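PDB 3K11: putative glycosyl hydrolase from Bacteroides thetaiotaomicron VPI-5482, which is of unproven function but probably acts as a hydrolase of the glycosyl hydrolase family 88 type. Local coordinates for residues A[49-54]-A[58-63]. Numbering follows the deposited sequence.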
ATOM      1  N   ALA A  49     -19.478  28.072  31.728  1.00 26.06           N
ATOM      2  CA  ALA A  49     -18.524  29.015  32.282  1.00 25.95           C
ATOM      3  C   ALA A  49     -19.003  29.440  33.653  1.00 24.82           C
ATOM      4  O   ALA A  49     -19.471  30.561  33.826  1.00 24.75           O
ATOM      5  CB  ALA A  49     -18.362  30.226  31.325  1.00 24.11           C
ATOM      6  N   ARG A  50     -18.922  28.541  34.633  1.00 23.38           N
ATOM      7  CA  ARG A  50     -19.338  28.850  36.000  1.00 23.38           C
ATOM      8  C   ARG A  50     -18.453  28.138  36.975  1.00 21.73           C
ATOM      9  O   ARG A  50     -17.858  27.105  36.641  1.00 22.50           O
ATOM     10  CB  ARG A  50     -20.743  28.311  36.321  1.00 25.75           C
ATOM     11  CG  ARG A  50     -21.757  28.493  35.270  1.00 31.89           C
ATOM     12  CD  ARG A  50     -23.148  28.103  35.749  1.00 30.48           C
ATOM     13  NE  ARG A  50     -24.102  28.538  34.750  1.00 32.70           N
ATOM     14  CZ  ARG A  50     -24.436  27.850  33.675  1.00 31.80           C
ATOM     15  NH1 ARG A  50     -23.967  26.630  33.458  1.00 31.45           N
ATOM     16  NH2 ARG A  50     -25.328  28.360  32.839  1.00 41.75           N
ATOM     17  N   VAL A  51     -18.417  28.683  38.180  1.00 20.86           N
ATOM     18  CA  VAL A  51     -17.761  28.066  39.334  1.00 21.83           C
ATOM     19  C   VAL A  51     -18.849  27.442  40.197  1.00 22.32           C
ATOM     20  O   VAL A  51     -19.873  28.067  40.465  1.00 20.86           O
ATOM     21  CB  VAL A  51     -16.925  29.089  40.138  1.00 21.61           C
ATOM     22  CG1 VAL A  51     -16.308  28.476  41.385  1.00 20.70           C
ATOM     23  CG2 VAL A  51     -15.822  29.684  39.214  1.00 21.49           C
ATOM     24  N   VAL A  52     -18.628  26.200  40.635  1.00 21.71           N
ATOM     25  CA  VAL A  52     -19.587  25.537  41.508  1.00 20.07           C
ATOM     26  C   VAL A  52     -18.855  24.861  42.662  1.00 23.03           C
ATOM     27  O   VAL A  52     -17.652  24.641  42.610  1.00 21.20           O
ATOM     28  CB  VAL A  52     -20.380  24.440  40.756  1.00 21.89           C
ATOM     29  CG1 VAL A  52     -21.126  25.023  39.538  1.00 18.79           C
ATOM     30  CG2 VAL A  52     -19.442  23.319  40.307  1.00 18.28           C
ATOM     31  N   ASP A  53     -19.608  24.541  43.698  1.00 22.39           N
ATOM     32  CA  ASP A  53     -19.126  23.713  44.795  1.00 22.35           C
ATOM     33  C   ASP A  53     -18.981  22.288  44.270  1.00 24.76           C
ATOM     34  O   ASP A  53     -19.923  21.719  43.679  1.00 24.78           O
ATOM     35  CB  ASP A  53     -20.117  23.745  45.923  1.00 22.86           C
ATOM     36  CG  ASP A  53     -19.669  22.894  47.101  1.00 27.00           C
ATOM     37  OD1 ASP A  53     -19.692  21.649  46.999  1.00 24.48           O
ATOM     38  OD2 ASP A  53     -19.321  23.488  48.112  1.00 29.49           O
ATOM     39  N   LYS A  54     -17.795  21.722  44.456  1.00 21.55           N
ATOM     40  CA  LYS A  54     -17.490  20.428  43.898  1.00 25.41           C
ATOM     41  C   LYS A  54     -18.308  19.291  44.496  1.00 24.31           C
ATOM     42  O   LYS A  54     -18.427  18.247  43.867  1.00 27.82           O
ATOM     43  CB  LYS A  54     -16.001  20.113  44.029  1.00 29.18           C
ATOM     44  CG  LYS A  54     -15.543  19.913  45.427  1.00 30.84           C
ATOM     45  CD  LYS A  54     -14.024  19.860  45.473  1.00 34.66           C
ATOM     46  CE  LYS A  54     -13.517  19.608  46.890  1.00 45.00           C
ATOM     47  NZ  LYS A  54     -12.022  19.826  47.028  1.00 47.27           N
ATOM     48  N   LYS A  58     -23.713  23.424  43.668  1.00 19.70           N
ATOM     49  CA  LYS A  58     -24.294  24.756  43.840  1.00 21.62           C
ATOM     50  C   LYS A  58     -23.393  25.822  43.218  1.00 21.57           C
ATOM     51  O   LYS A  58     -22.179  25.786  43.395  1.00 21.66           O
ATOM     52  CB  LYS A  58     -24.525  25.078  45.317  1.00 22.99           C
ATOM     53  CG  LYS A  58     -25.658  24.244  45.916  1.00 25.34           C
ATOM     54  CD  LYS A  58     -25.981  24.656  47.324  1.00 27.47           C
ATOM     55  CE  LYS A  58     -26.945  23.678  47.975  1.00 19.37           C
ATOM     56  NZ  LYS A  58     -26.991  24.138  49.458  1.00 21.55           N
ATOM     57  N   VAL A  59     -23.998  26.775  42.502  1.00 23.56           N
ATOM     58  CA  VAL A  59     -23.228  27.823  41.809  1.00 19.69           C
ATOM     59  C   VAL A  59     -22.647  28.755  42.843  1.00 20.34           C
ATOM     60  O   VAL A  59     -23.338  29.132  43.765  1.00 21.44           O
ATOM     61  CB  VAL A  59     -24.089  28.629  40.814  1.00 21.52           C
ATOM     62  CG1 VAL A  59     -23.280  29.804  40.219  1.00 22.98           C
ATOM     63  CG2 VAL A  59     -24.588  27.711  39.649  1.00 19.92           C
ATOM     64  N   ILE A  60     -21.368  29.067  42.681  1.00 21.57           N
ATOM     65  CA  ILE A  60     -20.628  29.975  43.538  1.00 22.43           C
ATOM     66  C   ILE A  60     -20.464  31.267  42.741  1.00 24.73           C
ATOM     67  O   ILE A  60     -20.001  31.239  41.610  1.00 21.08           O
ATOM     68  CB  ILE A  60     -19.216  29.403  43.891  1.00 24.90           C
ATOM     69  CG1 ILE A  60     -19.347  28.210  44.859  1.00 22.53           C
ATOM     70  CG2 ILE A  60     -18.303  30.500  44.513  1.00 20.55           C
ATOM     71  CD1 ILE A  60     -18.053  27.458  45.064  1.00 23.02           C
ATOM     72  N   THR A  61     -20.852  32.384  43.336  1.00 27.62           N
ATOM     73  CA  THR A  61     -20.659  33.686  42.704  1.00 32.48           C
ATOM     74  C   THR A  61     -19.760  34.616  43.537  1.00 32.68           C
ATOM     75  O   THR A  61     -19.235  35.573  42.992  1.00 34.29           O
ATOM     76  CB  THR A  61     -21.985  34.365  42.485  1.00 32.01           C
ATOM     77  OG1 THR A  61     -22.655  34.446  43.732  1.00 35.37           O
ATOM     78  CG2 THR A  61     -22.843  33.574  41.535  1.00 38.46           C
ATOM     79  N   ASP A  62     -19.591  34.356  44.831  1.00 31.37           N
ATOM     80  CA  ASP A  62     -18.680  35.166  45.653  1.00 30.73           C
ATOM     81  C   ASP A  62     -17.283  34.587  45.607  1.00 27.46           C
ATOM     82  O   ASP A  62     -16.858  33.807  46.466  1.00 31.17           O
ATOM     83  CB  ASP A  62     -19.163  35.258  47.080  1.00 34.00           C
ATOM     84  CG  ASP A  62     -18.350  36.237  47.905  1.00 35.51           C
ATOM     85  OD1 ASP A  62     -17.290  36.712  47.420  1.00 39.54           O
ATOM     86  OD2 ASP A  62     -18.780  36.491  49.049  1.00 44.21           O
ATOM     87  N   TYR A  63     -16.563  34.986  44.585  1.00 28.10           N
ATOM     88  CA  TYR A  63     -15.248  34.463  44.336  1.00 29.40           C
ATOM     89  C   TYR A  63     -14.223  34.881  45.371  1.00 30.70           C
ATOM     90  O   TYR A  63     -13.272  34.181  45.606  1.00 32.52           O
ATOM     91  CB  TYR A  63     -14.750  34.868  42.956  1.00 29.62           C
ATOM     92  CG  TYR A  63     -15.654  34.476  41.810  1.00 26.81           C
ATOM     93  CD1 TYR A  63     -16.343  33.264  41.821  1.00 30.18           C
ATOM     94  CD2 TYR A  63     -15.769  35.276  40.683  1.00 25.85           C
ATOM     95  CE1 TYR A  63     -17.143  32.882  40.764  1.00 27.87           C
ATOM     96  CE2 TYR A  63     -16.569  34.903  39.619  1.00 30.08           C
ATOM     97  CZ  TYR A  63     -17.261  33.695  39.667  1.00 30.38           C
ATOM     98  OH  TYR A  63     -18.079  33.290  38.643  1.00 25.76           O
TER
HETATM   99  O   HOH W   1     -19.898  31.198  38.840  1.00 27.08           O
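With chi1 at 177°, Val51 swings CG1 away from its own nitrogen and against Ile60 CB at 3.9 Å, which leaves CG2 to meet the Tyr63 ring obliquely, 3.8 Å from CE1. Ile60 in turn keeps CG1 beside its own N and extends beyond it, carrying CD1 along the neighbouring strand to within 3.6 Å of Asp53 N. Two backbone bonds fasten the strands: Ile60 N gives a nearly straight one to Val51 O (2.9 Å), and Asp53 N bonds to Lys58 O. Beyond Ile60 a water takes over, accepting from Val51 N, donating to Ile60 O at 2.8 Å and hydrogen-bonding Tyr63 OH in the plane of the ring. Shortening Ile60 to an alanine would keep CB against Val51 CG1 but is likely to strip the cover that CD1 gives the Val52-Asp53 peptide. Met66 and Ala70 also touch Val51 and Ile60, while Asp53 OD1 turns back to Asn55 N and Thr56 N in the connecting turn. Together the segments form a short antiparallel beta hairpin, the water spanning its widening end, and strand 70-72 completes a three-stranded sheet beside helix 101-128.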